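PDB 4YOD: thioredoxin-like protein from Bacteroides caccae ATCC 43185, which is of unknown specific function but probably takes part in thiol-disulfide redox chemistry through a thioredoxin-like domain. Local coordinates for residues T47-H52 with D89-A94; N113-I118 with K147-T152; T160-A165 with D224-L229. One frame throughout, in Å; residues are numbered along the deposited sequence.

Interaction 1 (T47-H52 with D89-A94)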
ATOM      1  N   THR A  47     -12.126 -29.220   3.201  1.00 62.88           N
ATOM      2  CA  THR A  47     -12.196 -28.769   4.601  1.00 63.71           C
ATOM      3  C   THR A  47     -10.804 -28.332   5.157  1.00 66.96           C
ATOM      4  O   THR A  47     -10.634 -28.278   6.381  1.00 66.71           O
ATOM      5  CB  THR A  47     -12.863 -29.896   5.467  1.00 76.46           C
ATOM      6  OG1 THR A  47     -13.080 -29.438   6.805  1.00 81.53           O
ATOM      7  CG2 THR A  47     -12.068 -31.220   5.487  1.00 72.64           C
ATOM      8  N   ASN A  48      -9.837 -27.980   4.262  1.00 63.25           N
ATOM      9  CA  ASN A  48      -8.476 -27.563   4.624  0.50 61.93           C
ATOM     10  C   ASN A  48      -8.430 -26.158   5.281  1.00 65.19           C
ATOM     11  O   ASN A  48      -7.352 -25.682   5.638  1.00 65.33           O
ATOM     12  CB  ASN A  48      -7.521 -27.631   3.404  0.50 60.29           C
ATOM     13  CG  ASN A  48      -7.817 -26.710   2.232  0.50 66.71           C
ATOM     14  OD1 ASN A  48      -7.810 -25.484   2.342  0.50 56.91           O
ATOM     15  ND2 ASN A  48      -7.935 -27.284   1.046  0.50 52.94           N
ATOM     16  N   TYR A  49      -9.577 -25.499   5.453  1.00 60.24           N
ATOM     17  CA  TYR A  49      -9.610 -24.178   6.077  1.00 59.35           C
ATOM     18  C   TYR A  49      -9.914 -24.308   7.591  1.00 63.63           C
ATOM     19  O   TYR A  49      -9.534 -23.429   8.363  1.00 62.39           O
ATOM     20  CB  TYR A  49     -10.613 -23.247   5.362  1.00 60.98           C
ATOM     21  CG  TYR A  49     -12.070 -23.637   5.480  1.00 65.89           C
ATOM     22  CD1 TYR A  49     -12.540 -24.833   4.939  1.00 69.62           C
ATOM     23  CD2 TYR A  49     -12.996 -22.776   6.059  1.00 67.62           C
ATOM     24  CE1 TYR A  49     -13.882 -25.198   5.043  1.00 73.22           C
ATOM     25  CE2 TYR A  49     -14.345 -23.121   6.155  1.00 70.40           C
ATOM     26  CZ  TYR A  49     -14.786 -24.329   5.632  1.00 81.01           C
ATOM     27  OH  TYR A  49     -16.111 -24.686   5.719  1.00 85.55           O
ATOM     28  N   ILE A  50     -10.564 -25.417   8.007  1.00 62.00           N
ATOM     29  CA  ILE A  50     -10.941 -25.682   9.404  1.00 63.45           C
ATOM     30  C   ILE A  50      -9.894 -26.562  10.084  1.00 68.63           C
ATOM     31  O   ILE A  50      -9.318 -26.167  11.101  1.00 69.36           O
ATOM     32  CB  ILE A  50     -12.361 -26.341   9.545  1.00 67.90           C
ATOM     33  CG1 ILE A  50     -13.465 -25.559   8.796  1.00 67.76           C
ATOM     34  CG2 ILE A  50     -12.730 -26.549  11.025  1.00 69.95           C
ATOM     35  CD1 ILE A  50     -14.750 -26.380   8.516  1.00 73.09           C
ATOM     36  N   HIS A  51      -9.711 -27.782   9.558  1.00 64.82           N
ATOM     37  CA  HIS A  51      -8.837 -28.803  10.120  1.00 64.73           C
ATOM     38  C   HIS A  51      -7.346 -28.493   9.964  1.00 62.62           C
ATOM     39  O   HIS A  51      -6.539 -29.075  10.702  1.00 62.65           O
ATOM     40  CB  HIS A  51      -9.158 -30.164   9.488  1.00 67.19           C
ATOM     41  CG  HIS A  51     -10.452 -30.743   9.967  1.00 73.17           C
ATOM     42  ND1 HIS A  51     -11.672 -30.258   9.521  1.00 75.39           N
ATOM     43  CD2 HIS A  51     -10.676 -31.743  10.854  1.00 77.52           C
ATOM     44  CE1 HIS A  51     -12.594 -30.973  10.146  1.00 77.18           C
ATOM     45  NE2 HIS A  51     -12.043 -31.884  10.956  1.00 78.77           N
ATOM     46  N   HIS A  52      -6.967 -27.620   8.995  1.00 53.85           N
ATOM     47  CA  HIS A  52      -5.554 -27.313   8.747  1.00 50.60           C
ATOM     48  C   HIS A  52      -5.297 -25.799   8.422  1.00 46.44           C
ATOM     49  O   HIS A  52      -4.686 -25.496   7.389  1.00 43.53           O
ATOM     50  CB  HIS A  52      -5.016 -28.234   7.625  1.00 51.77           C
ATOM     51  CG  HIS A  52      -5.283 -29.694   7.870  1.00 57.17           C
ATOM     52  ND1 HIS A  52      -4.603 -30.398   8.851  1.00 60.44           N
ATOM     53  CD2 HIS A  52      -6.217 -30.508   7.324  1.00 60.09           C
ATOM     54  CE1 HIS A  52      -5.113 -31.620   8.843  1.00 61.30           C
ATOM     55  NE2 HIS A  52      -6.083 -31.736   7.936  1.00 61.52           N
ATOM     56  N   ASP A  89     -16.732 -22.552  -2.993  1.00 36.56           N
ATOM     57  CA  ASP A  89     -17.249 -22.705  -1.630  1.00 36.98           C
ATOM     58  C   ASP A  89     -17.193 -21.355  -0.942  1.00 38.52           C
ATOM     59  O   ASP A  89     -16.109 -20.793  -0.781  1.00 36.65           O
ATOM     60  CB  ASP A  89     -16.440 -23.781  -0.853  1.00 38.73           C
ATOM     61  CG  ASP A  89     -17.025 -24.163   0.494  1.00 56.45           C
ATOM     62  OD1 ASP A  89     -17.093 -23.284   1.385  1.00 57.08           O
ATOM     63  OD2 ASP A  89     -17.359 -25.357   0.682  1.00 68.21           O
ATOM     64  N   LYS A  90     -18.357 -20.839  -0.526  1.00 35.64           N
ATOM     65  CA  LYS A  90     -18.484 -19.524   0.117  1.00 34.97           C
ATOM     66  C   LYS A  90     -17.598 -19.387   1.373  1.00 36.21           C
ATOM     67  O   LYS A  90     -17.011 -18.335   1.584  1.00 34.80           O
ATOM     68  CB  LYS A  90     -19.957 -19.257   0.474  1.00 39.46           C
ATOM     69  CG  LYS A  90     -20.219 -17.833   0.941  1.00 54.31           C
ATOM     70  CD  LYS A  90     -21.707 -17.480   0.894  1.00 66.18           C
ATOM     71  CE  LYS A  90     -22.050 -16.204   1.639  1.00 65.08           C
ATOM     72  NZ  LYS A  90     -21.033 -15.141   1.435  1.00 51.80           N
ATOM     73  N   LYS A  91     -17.510 -20.429   2.199  1.00 32.00           N
ATOM     74  CA  LYS A  91     -16.690 -20.379   3.410  1.00 31.68           C
ATOM     75  C   LYS A  91     -15.159 -20.332   3.093  1.00 34.73           C
ATOM     76  O   LYS A  91     -14.408 -19.680   3.822  1.00 33.87           O
ATOM     77  CB  LYS A  91     -17.016 -21.555   4.323  1.00 34.89           C
ATOM     78  CG  LYS A  91     -18.401 -21.443   4.964  1.00 52.36           C
ATOM     79  CD  LYS A  91     -18.650 -22.537   5.999  1.00 66.73           C
ATOM     80  CE  LYS A  91     -20.088 -22.551   6.461  1.00 81.31           C
ATOM     81  NZ  LYS A  91     -20.393 -23.740   7.302  1.00 95.87           N
ATOM     82  N   VAL A  92     -14.716 -20.991   2.004  1.00 29.53           N
ATOM     83  CA  VAL A  92     -13.315 -20.974   1.565  1.00 28.01           C
ATOM     84  C   VAL A  92     -12.992 -19.589   0.941  1.00 30.00           C
ATOM     85  O   VAL A  92     -11.932 -19.019   1.221  1.00 28.29           O
ATOM     86  CB  VAL A  92     -12.984 -22.151   0.616  1.00 32.47           C
ATOM     87  CG1 VAL A  92     -11.544 -22.070   0.115  1.00 31.78           C
ATOM     88  CG2 VAL A  92     -13.204 -23.481   1.332  1.00 33.69           C
ATOM     89  N   PHE A  93     -13.918 -19.046   0.128  1.00 27.96           N
ATOM     90  CA  PHE A  93     -13.774 -17.705  -0.463  1.00 25.95           C
ATOM     91  C   PHE A  93     -13.539 -16.678   0.647  1.00 30.13           C
ATOM     92  O   PHE A  93     -12.581 -15.890   0.567  1.00 26.88           O
ATOM     93  CB  PHE A  93     -15.033 -17.357  -1.289  1.00 27.83           C
ATOM     94  CG  PHE A  93     -14.984 -15.979  -1.926  1.00 28.97           C
ATOM     95  CD1 PHE A  93     -15.388 -14.852  -1.218  1.00 32.29           C
ATOM     96  CD2 PHE A  93     -14.593 -15.820  -3.247  1.00 29.56           C
ATOM     97  CE1 PHE A  93     -15.341 -13.582  -1.807  1.00 32.15           C
ATOM     98  CE2 PHE A  93     -14.552 -14.551  -3.833  1.00 31.79           C
ATOM     99  CZ  PHE A  93     -14.940 -13.447  -3.113  1.00 29.59           C
ATOM    100  N   ALA A  94     -14.375 -16.737   1.712  1.00 29.40           N
ATOM    101  CA  ALA A  94     -14.321 -15.841   2.879  1.00 29.91           C
ATOM    102  C   ALA A  94     -12.999 -15.989   3.632  1.00 32.44           C
ATOM    103  O   ALA A  94     -12.412 -14.985   4.032  1.00 31.24           O
ATOM    104  CB  ALA A  94     -15.501 -16.131   3.815  1.00 32.49           C
TER
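Tyr-49 extends from the loop 47-52 onto Lys-91 and Val-92 in the first turn of helix 90-105, and no hydrogen bond crosses between the two segments. Thr-47 starts the turn that carries the ring: its carbonyl O accepts from Ile-50 N and, weakly, from His-51 N. Asn-48 ties this turn to helix 53-66 through its carbonyl O, which accepts from Thr-56 OG1. At Tyr-49, CG sits between the backbone N and the carbonyl carbon (chi1 66°), which swings the ring toward the helix. Val-92 CG2 lies over one face, off centre, 4.3 Å from the Tyr-49 ring centroid in a CH-pi contact. Beyond the ring, Tyr-49 OH comes within 3.3 Å of Lys-91 CD and 3.5 Å of Lys-91 CB, a van der Waals contact of the hydroxyl oxygen with the aliphatic part of a lysine whose extended chain carries its ammonium away from the loop. A long flat residue suits this place, and an alanine here would probably leave Val-92 CG2 without its aromatic cover and open a gap beside the Lys-91 chain. The loop thus packs on a helix start within an all-helical region, consistent with a family grouped with the TPR-like helical proteins; Asp-89 is the N-cap, its OD1 accepting weak bonds from Lys-91 N and Val-92 N. Ile-50 closes the other face of the tyrosine, with CG1 3.6 Å above the ring plane of Tyr-49 and over its centre. His-51 ND1 lies 3.2 Å from Thr-47 OG1 in a hydrogen bond that either could donate. His-52, at the N-cap position of helix 53-66, offers its carbonyl O to Thr-56 OG1.

Interaction 2 (N113-I118 with K147-T152)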
ATOM      1  N   ASN A 113       0.747  -4.731   0.217  1.00 32.10           N
ATOM      2  CA  ASN A 113       0.969  -4.339  -1.171  1.00 31.09           C
ATOM      3  C   ASN A 113      -0.375  -4.126  -1.821  1.00 30.39           C
ATOM      4  O   ASN A 113      -1.095  -5.076  -2.131  1.00 29.66           O
ATOM      5  CB  ASN A 113       1.813  -5.377  -1.939  1.00 31.50           C
ATOM      6  CG  ASN A 113       2.238  -4.948  -3.323  1.00 44.61           C
ATOM      7  OD1 ASN A 113       1.610  -4.121  -3.988  1.00 37.30           O
ATOM      8  ND2 ASN A 113       3.314  -5.523  -3.800  1.00 37.04           N
ATOM      9  N   GLU A 114      -0.706  -2.873  -2.045  1.00 26.75           N
ATOM     10  CA  GLU A 114      -1.990  -2.493  -2.608  1.00 26.77           C
ATOM     11  C   GLU A 114      -2.144  -2.966  -4.045  1.00 29.50           C
ATOM     12  O   GLU A 114      -3.260  -3.290  -4.442  1.00 29.53           O
ATOM     13  CB  GLU A 114      -2.167  -0.998  -2.510  1.00 29.41           C
ATOM     14  CG  GLU A 114      -3.529  -0.516  -2.925  1.00 37.34           C
ATOM     15  CD  GLU A 114      -3.634   0.989  -2.836  1.00 54.24           C
ATOM     16  OE1 GLU A 114      -3.845   1.480  -1.705  1.00 38.96           O
ATOM     17  OE2 GLU A 114      -3.486   1.671  -3.882  1.00 39.28           O
ATOM     18  N   GLU A 115      -1.049  -3.042  -4.808  1.00 24.97           N
ATOM     19  CA  GLU A 115      -1.120  -3.550  -6.182  1.00 25.38           C
ATOM     20  C   GLU A 115      -1.443  -5.074  -6.202  1.00 29.04           C
ATOM     21  O   GLU A 115      -1.980  -5.562  -7.190  1.00 28.90           O
ATOM     22  CB  GLU A 115       0.155  -3.241  -6.967  1.00 27.42           C
ATOM     23  CG  GLU A 115       0.263  -1.777  -7.419  1.00 32.25           C
ATOM     24  CD  GLU A 115      -0.884  -1.207  -8.236  1.00 46.88           C
ATOM     25  OE1 GLU A 115      -1.302  -1.854  -9.226  1.00 38.41           O
ATOM     26  OE2 GLU A 115      -1.344  -0.089  -7.907  1.00 40.68           O
ATOM     27  N   PHE A 116      -1.173  -5.809  -5.105  1.00 24.62           N
ATOM     28  CA  PHE A 116      -1.571  -7.216  -5.063  1.00 23.98           C
ATOM     29  C   PHE A 116      -2.988  -7.339  -4.493  1.00 27.69           C
ATOM     30  O   PHE A 116      -3.705  -8.275  -4.825  1.00 26.63           O
ATOM     31  CB  PHE A 116      -0.581  -8.055  -4.233  1.00 25.88           C
ATOM     32  CG  PHE A 116       0.844  -8.241  -4.720  1.00 28.23           C
ATOM     33  CD1 PHE A 116       1.208  -7.905  -6.023  1.00 31.19           C
ATOM     34  CD2 PHE A 116       1.806  -8.817  -3.895  1.00 31.49           C
ATOM     35  CE1 PHE A 116       2.524  -8.093  -6.467  1.00 33.66           C
ATOM     36  CE2 PHE A 116       3.121  -9.005  -4.347  1.00 35.58           C
ATOM     37  CZ  PHE A 116       3.467  -8.629  -5.622  1.00 33.58           C
ATOM     38  N   TYR A 117      -3.403  -6.401  -3.622  1.00 25.20           N
ATOM     39  CA  TYR A 117      -4.729  -6.457  -3.025  1.00 24.16           C
ATOM     40  C   TYR A 117      -5.844  -6.004  -3.999  1.00 26.21           C
ATOM     41  O   TYR A 117      -6.947  -6.555  -3.935  1.00 24.63           O
ATOM     42  CB  TYR A 117      -4.766  -5.639  -1.726  1.00 25.16           C
ATOM     43  CG  TYR A 117      -6.010  -5.894  -0.909  1.00 26.00           C
ATOM     44  CD1 TYR A 117      -6.344  -7.185  -0.489  1.00 26.00           C
ATOM     45  CD2 TYR A 117      -6.849  -4.852  -0.546  1.00 26.71           C
ATOM     46  CE1 TYR A 117      -7.505  -7.426   0.240  1.00 25.39           C
ATOM     47  CE2 TYR A 117      -7.970  -5.074   0.251  1.00 27.21           C
ATOM     48  CZ  TYR A 117      -8.295  -6.361   0.642  1.00 29.45           C
ATOM     49  OH  TYR A 117      -9.464  -6.548   1.343  1.00 32.16           O
ATOM     50  N   ILE A 118      -5.571  -5.022  -4.895  1.00 23.48           N
ATOM     51  CA  ILE A 118      -6.559  -4.529  -5.885  1.00 22.21           C
ATOM     52  C   ILE A 118      -7.178  -5.707  -6.719  1.00 27.67           C
ATOM     53  O   ILE A 118      -8.412  -5.783  -6.699  1.00 25.61           O
ATOM     54  CB  ILE A 118      -5.976  -3.398  -6.757  1.00 25.24           C
ATOM     55  CG1 ILE A 118      -5.947  -2.072  -5.926  1.00 26.37           C
ATOM     56  CG2 ILE A 118      -6.756  -3.208  -8.078  1.00 25.62           C
ATOM     57  CD1 ILE A 118      -4.968  -0.988  -6.468  1.00 31.77           C
ATOM     58  N   LYS A 147      -7.640   6.100  -5.603  1.00 24.76           N
ATOM     59  CA  LYS A 147      -7.192   7.449  -5.242  1.00 24.15           C
ATOM     60  C   LYS A 147      -5.717   7.420  -4.896  1.00 27.29           C
ATOM     61  O   LYS A 147      -5.313   6.620  -4.053  1.00 25.40           O
ATOM     62  CB  LYS A 147      -8.005   7.971  -4.051  1.00 25.82           C
ATOM     63  CG  LYS A 147      -9.512   8.056  -4.326  1.00 31.61           C
ATOM     64  CD  LYS A 147     -10.213   8.847  -3.252  1.00 31.06           C
ATOM     65  CE  LYS A 147     -11.720   8.737  -3.391  1.00 37.79           C
ATOM     66  NZ  LYS A 147     -12.410   9.453  -2.285  1.00 41.21           N
ATOM     67  N   ASN A 148      -4.906   8.279  -5.555  1.00 24.08           N
ATOM     68  CA  ASN A 148      -3.454   8.373  -5.349  1.00 25.29           C
ATOM     69  C   ASN A 148      -2.782   7.016  -5.605  1.00 28.94           C
ATOM     70  O   ASN A 148      -1.728   6.700  -5.029  1.00 28.11           O
ATOM     71  CB  ASN A 148      -3.135   8.927  -3.951  1.00 25.21           C
ATOM     72  CG  ASN A 148      -4.033  10.091  -3.620  1.00 33.91           C
ATOM     73  OD1 ASN A 148      -3.960  11.155  -4.224  1.00 28.99           O
ATOM     74  ND2 ASN A 148      -4.971   9.879  -2.732  1.00 24.23           N
ATOM     75  N   ARG A 149      -3.400   6.217  -6.509  1.00 24.97           N
ATOM     76  CA  ARG A 149      -2.825   4.952  -6.940  1.00 24.95           C
ATOM     77  C   ARG A 149      -1.456   5.236  -7.615  1.00 29.68           C
ATOM     78  O   ARG A 149      -1.290   6.292  -8.232  1.00 26.90           O
ATOM     79  CB  ARG A 149      -3.783   4.259  -7.927  1.00 25.37           C
ATOM     80  CG  ARG A 149      -3.310   2.876  -8.312  1.00 29.98           C
ATOM     81  CD  ARG A 149      -4.371   2.091  -9.056  1.00 30.22           C
ATOM     82  NE  ARG A 149      -3.844   0.765  -9.381  1.00 30.38           N
ATOM     83  CZ  ARG A 149      -4.527  -0.174 -10.018  1.00 44.07           C
ATOM     84  NH1 ARG A 149      -5.787   0.040 -10.373  1.00 30.66           N
ATOM     85  NH2 ARG A 149      -3.961  -1.342 -10.293  1.00 29.64           N
ATOM     86  N   ILE A 150      -0.479   4.327  -7.465  1.00 23.99           N
ATOM     87  CA  ILE A 150       0.839   4.491  -8.113  1.00 26.28           C
ATOM     88  C   ILE A 150       0.615   4.645  -9.631  1.00 29.40           C
ATOM     89  O   ILE A 150      -0.167   3.894 -10.201  1.00 26.66           O
ATOM     90  CB  ILE A 150       1.832   3.341  -7.793  1.00 31.60           C
ATOM     91  CG1 ILE A 150       2.281   3.416  -6.319  1.00 32.66           C
ATOM     92  CG2 ILE A 150       3.083   3.426  -8.704  1.00 34.35           C
ATOM     93  CD1 ILE A 150       3.372   2.306  -5.876  1.00 39.82           C
ATOM     94  N   GLY A 151       1.263   5.637 -10.238  1.00 27.78           N
ATOM     95  CA  GLY A 151       1.154   5.901 -11.669  1.00 29.85           C
ATOM     96  C   GLY A 151       0.001   6.822 -12.022  1.00 32.71           C
ATOM     97  O   GLY A 151      -0.250   7.059 -13.199  1.00 34.26           O
ATOM     98  N   THR A 152      -0.710   7.356 -11.013  1.00 27.35           N
ATOM     99  CA  THR A 152      -1.836   8.287 -11.238  1.00 27.30           C
ATOM    100  C   THR A 152      -1.539   9.611 -10.546  1.00 29.41           C
ATOM    101  O   THR A 152      -0.722   9.656  -9.620  1.00 27.17           O
ATOM    102  CB  THR A 152      -3.193   7.705 -10.770  1.00 34.00           C
ATOM    103  OG1 THR A 152      -3.292   7.749  -9.336  1.00 32.48           O
ATOM    104  CG2 THR A 152      -3.463   6.300 -11.309  1.00 34.12           C
TER
HETATM  105  O   HOH W   1      -1.034   1.690  -5.871  1.00 27.91           O
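Arg-149 grips the carboxylate of Glu-115 side-on with two nitrogens, one to each oxygen. Arg-149 NH2 donates to Glu-115 OE1 at 2.9 Å, almost straight at 171°, and Arg-149 NE donates to the syn lone pair of Glu-115 OE2 at 3.0 Å. The two flat groups are nearly coplanar, 27° apart, which favours two bonds at once. Arg-149 NH1 donates to Gln-146 OE1, so each guanidinium nitrogen has an acceptor. Ile-118 CD1 lies over one face of this group, 3.6 Å from Arg-149 NE; a branched apolar chain suits a face that has no N-H to offer. One water donates to Glu-115 OE2 at 2.7 Å and to Glu-114 OE2, and accepts from Ile-150 N; Glu-114 OE2 also pairs with Lys-272. Arg-149 O takes both Thr-152 N and Thr-152 OG1, closing a type II beta turn in which Gly-151 supplies the positive phi. Asn-113 OD1 accepts weak bonds from Glu-115 N and Phe-116 N. The arrangement is consistent with a junction between domains: the N-capped start of helix 114-125, in the helical region, salt-bridged to the loop that leads into the thioredoxin-like part.

Interaction 3 (T160-A165 with D224-L229); sequences TLASGA and DWRKHL
This is a small contact, part polar and part apolar, between the turn of a beta hairpin and a helix at the periphery of the thioredoxin fold. Helix 222-228 belongs to the beta-alpha-beta crossover joining the parallel neighbours 211-217 and 237-240, and the hairpin is formed by strands 158-160 and 166-168. Its turn is type I followed by a G1 bulge: Gly-164 N donates to Leu-161 O at 3.0 Å, and Leu-161 N to Ala-165 O at 2.8 Å. Gly-164 adopts a phi of 107°, where a side chain would press on the carbonyl O of Ser-163, so glycine fits the place. Ser-163 OG adds a weak bond from Ala-165 N. Ala-162 is the residue of the turn that meets the helix, and its small methyl lets the helix side chains come near the backbone. Ala-162 CB rests 3.7 Å from Leu-229 CD2, while the other methyl of that leucine, CD1, sits over a face of Trp-225, offset toward the rim. The indole presents its edge to the turn, Trp-225 CH2 lying 4.3 Å from Ala-162 N. That buried ring also meets Tyr-217 nearly parallel and Tyr-240 edge-to-face, placing it against the sheet. Arg-226, exposed and long enough to span the gap, runs extended to NE and then turns its guanidinium (chi4 -91°) so that its edge meets the turn. Arg-226 NH1 donates to Ala-162 O at 3.2 Å and 161°, on a lone pair in the carbonyl plane, with that oxygen also in the guanidinium plane.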
ATOM      1  N   THR A 160      -3.048  24.679   5.461  1.00 46.04           N
ATOM      2  CA  THR A 160      -2.950  25.951   6.183  1.00 48.93           C
ATOM      3  C   THR A 160      -1.693  25.919   7.034  1.00 54.16           C
ATOM      4  O   THR A 160      -1.463  24.940   7.741  1.00 51.51           O
ATOM      5  CB  THR A 160      -4.219  26.221   7.011  1.00 56.79           C
ATOM      6  OG1 THR A 160      -5.365  25.991   6.194  1.00 55.16           O
ATOM      7  CG2 THR A 160      -4.267  27.644   7.566  1.00 57.83           C
ATOM      8  N   LEU A 161      -0.881  26.990   6.959  1.00 53.82           N
ATOM      9  CA  LEU A 161       0.365  27.118   7.717  1.00 54.88           C
ATOM     10  C   LEU A 161       0.080  27.677   9.105  1.00 62.13           C
ATOM     11  O   LEU A 161      -1.037  28.140   9.355  1.00 63.73           O
ATOM     12  CB  LEU A 161       1.378  28.014   6.965  1.00 55.84           C
ATOM     13  CG  LEU A 161       1.722  27.598   5.521  1.00 58.00           C
ATOM     14  CD1 LEU A 161       2.435  28.711   4.784  1.00 59.27           C
ATOM     15  CD2 LEU A 161       2.516  26.295   5.481  1.00 58.97           C
ATOM     16  N   ALA A 162       1.088  27.640  10.007  1.00 59.77           N
ATOM     17  CA  ALA A 162       1.007  28.182  11.373  1.00 62.67           C
ATOM     18  C   ALA A 162       0.571  29.652  11.381  1.00 69.39           C
ATOM     19  O   ALA A 162      -0.186  30.053  12.264  1.00 72.15           O
ATOM     20  CB  ALA A 162       2.348  28.049  12.068  1.00 64.31           C
ATOM     21  N   SER A 163       1.032  30.444  10.388  1.00 65.52           N
ATOM     22  CA  SER A 163       0.711  31.875  10.264  1.00 68.66           C
ATOM     23  C   SER A 163      -0.739  32.107   9.832  1.00 72.12           C
ATOM     24  O   SER A 163      -1.274  33.195  10.048  1.00 75.06           O
ATOM     25  CB  SER A 163       1.650  32.549   9.269  1.00 72.18           C
ATOM     26  OG  SER A 163       1.528  31.997   7.966  1.00 77.97           O
ATOM     27  N   GLY A 164      -1.345  31.093   9.222  1.00 65.26           N
ATOM     28  CA  GLY A 164      -2.710  31.158   8.712  1.00 65.01           C
ATOM     29  C   GLY A 164      -2.742  31.240   7.200  1.00 67.05           C
ATOM     30  O   GLY A 164      -3.821  31.214   6.597  1.00 66.19           O
ATOM     31  N   ALA A 165      -1.545  31.353   6.582  1.00 62.58           N
ATOM     32  CA  ALA A 165      -1.346  31.424   5.137  1.00 60.67           C
ATOM     33  C   ALA A 165      -1.746  30.105   4.502  1.00 61.11           C
ATOM     34  O   ALA A 165      -1.508  29.045   5.089  1.00 58.62           O
ATOM     35  CB  ALA A 165       0.109  31.744   4.824  1.00 61.49           C
ATOM     36  N   ASP A 224      -2.737  20.375  19.845  1.00 77.55           N
ATOM     37  CA  ASP A 224      -1.662  19.386  20.000  1.00 75.98           C
ATOM     38  C   ASP A 224      -0.657  19.466  18.839  1.00 76.00           C
ATOM     39  O   ASP A 224       0.530  19.182  19.035  1.00 76.11           O
ATOM     40  CB  ASP A 224      -2.239  17.964  20.107  1.00 76.67           C
ATOM     41  CG  ASP A 224      -3.061  17.730  21.356  1.00 94.22           C
ATOM     42  OD1 ASP A 224      -2.459  17.591  22.448  1.00 98.68           O
ATOM     43  OD2 ASP A 224      -4.306  17.673  21.247  1.00101.01           O
ATOM     44  N   TRP A 225      -1.135  19.876  17.644  1.00 68.18           N
ATOM     45  CA  TRP A 225      -0.318  20.074  16.452  1.00 64.33           C
ATOM     46  C   TRP A 225       0.603  21.285  16.626  1.00 69.20           C
ATOM     47  O   TRP A 225       1.797  21.176  16.343  1.00 66.79           O
ATOM     48  CB  TRP A 225      -1.207  20.242  15.212  1.00 60.30           C
ATOM     49  CG  TRP A 225      -0.437  20.415  13.937  1.00 58.31           C
ATOM     50  CD1 TRP A 225       0.170  19.438  13.205  1.00 58.02           C
ATOM     51  CD2 TRP A 225      -0.147  21.652  13.277  1.00 58.66           C
ATOM     52  NE1 TRP A 225       0.791  19.986  12.108  1.00 55.71           N
ATOM     53  CE2 TRP A 225       0.605  21.343  12.120  1.00 59.47           C
ATOM     54  CE3 TRP A 225      -0.467  22.994  13.539  1.00 62.53           C
ATOM     55  CZ2 TRP A 225       1.042  22.326  11.228  1.00 58.85           C
ATOM     56  CZ3 TRP A 225      -0.029  23.969  12.656  1.00 64.07           C
ATOM     57  CH2 TRP A 225       0.705  23.631  11.509  1.00 61.99           C
ATOM     58  N   ARG A 226       0.054  22.421  17.123  1.00 69.69           N
ATOM     59  CA  ARG A 226       0.789  23.669  17.353  1.00 72.38           C
ATOM     60  C   ARG A 226       1.909  23.510  18.386  1.00 79.94           C
ATOM     61  O   ARG A 226       2.935  24.177  18.253  1.00 80.61           O
ATOM     62  CB  ARG A 226      -0.153  24.803  17.782  1.00 74.67           C
ATOM     63  CG  ARG A 226      -1.025  25.320  16.648  1.00 79.92           C
ATOM     64  CD  ARG A 226      -1.678  26.647  16.972  1.00 88.04           C
ATOM     65  NE  ARG A 226      -2.712  26.987  15.993  1.00 90.19           N
ATOM     66  CZ  ARG A 226      -2.504  27.704  14.891  1.00100.43           C
ATOM     67  NH1 ARG A 226      -1.294  28.171  14.612  1.00 83.78           N
ATOM     68  NH2 ARG A 226      -3.504  27.950  14.055  1.00 86.26           N
ATOM     69  N   LYS A 227       1.730  22.634  19.394  1.00 78.90           N
ATOM     70  CA  LYS A 227       2.762  22.441  20.415  1.00 82.13           C
ATOM     71  C   LYS A 227       3.838  21.426  19.967  1.00 84.39           C
ATOM     72  O   LYS A 227       4.945  21.453  20.503  1.00 85.83           O
ATOM     73  CB  LYS A 227       2.163  22.066  21.789  1.00 88.41           C
ATOM     74  CG  LYS A 227       1.581  20.661  21.928  1.00105.67           C
ATOM     75  CD  LYS A 227       1.081  20.430  23.356  1.00122.76           C
ATOM     76  CE  LYS A 227       1.824  19.327  24.072  1.00136.43           C
ATOM     77  NZ  LYS A 227       1.441  19.248  25.509  1.00149.89           N
ATOM     78  N   HIS A 228       3.531  20.557  18.990  1.00 77.85           N
ATOM     79  CA  HIS A 228       4.494  19.569  18.493  1.00 75.91           C
ATOM     80  C   HIS A 228       5.137  20.004  17.164  1.00 76.16           C
ATOM     81  O   HIS A 228       5.944  19.260  16.604  1.00 73.64           O
ATOM     82  CB  HIS A 228       3.830  18.194  18.345  1.00 75.08           C
ATOM     83  CG  HIS A 228       3.652  17.491  19.649  1.00 81.57           C
ATOM     84  ND1 HIS A 228       2.493  17.626  20.389  1.00 85.64           N
ATOM     85  CD2 HIS A 228       4.512  16.692  20.323  1.00 84.94           C
ATOM     86  CE1 HIS A 228       2.678  16.898  21.480  1.00 87.46           C
ATOM     87  NE2 HIS A 228       3.879  16.320  21.485  1.00 87.41           N
ATOM     88  N   LEU A 229       4.811  21.225  16.696  1.00 72.77           N
ATOM     89  CA  LEU A 229       5.297  21.827  15.450  1.00 70.78           C
ATOM     90  C   LEU A 229       6.826  22.053  15.456  1.00 74.11           C
ATOM     91  O   LEU A 229       7.437  22.054  14.381  1.00 71.41           O
ATOM     92  CB  LEU A 229       4.556  23.154  15.197  1.00 72.56           C
ATOM     93  CG  LEU A 229       4.722  23.827  13.826  1.00 76.50           C
ATOM     94  CD1 LEU A 229       4.276  22.921  12.691  1.00 73.17           C
ATOM     95  CD2 LEU A 229       3.961  25.128  13.776  1.00 81.61           C
TER

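In the fold
The three contacts follow one another in series along the chain. Interaction 1 lies in the helical region, interaction 2, whose centre lies about 7 Å from the centre of the chain, at its junction with the thioredoxin fold, and interaction 3 at the far periphery of that fold. Centres of interactions 1 and 2 are 28 Å apart, bridged by the consecutive helices 90-105 and 114-125; those of interactions 2 and 3 are 31 Å apart. Interactions 1 and 3, on opposite sides of the chain's centre, are separated by 51 Å between centres. A thioredoxin-type CxxC pair, Cys-186 and Cys-189, probably marks the redox site; interaction 3 approaches that stretch through Trp-225, which touches Pro-184.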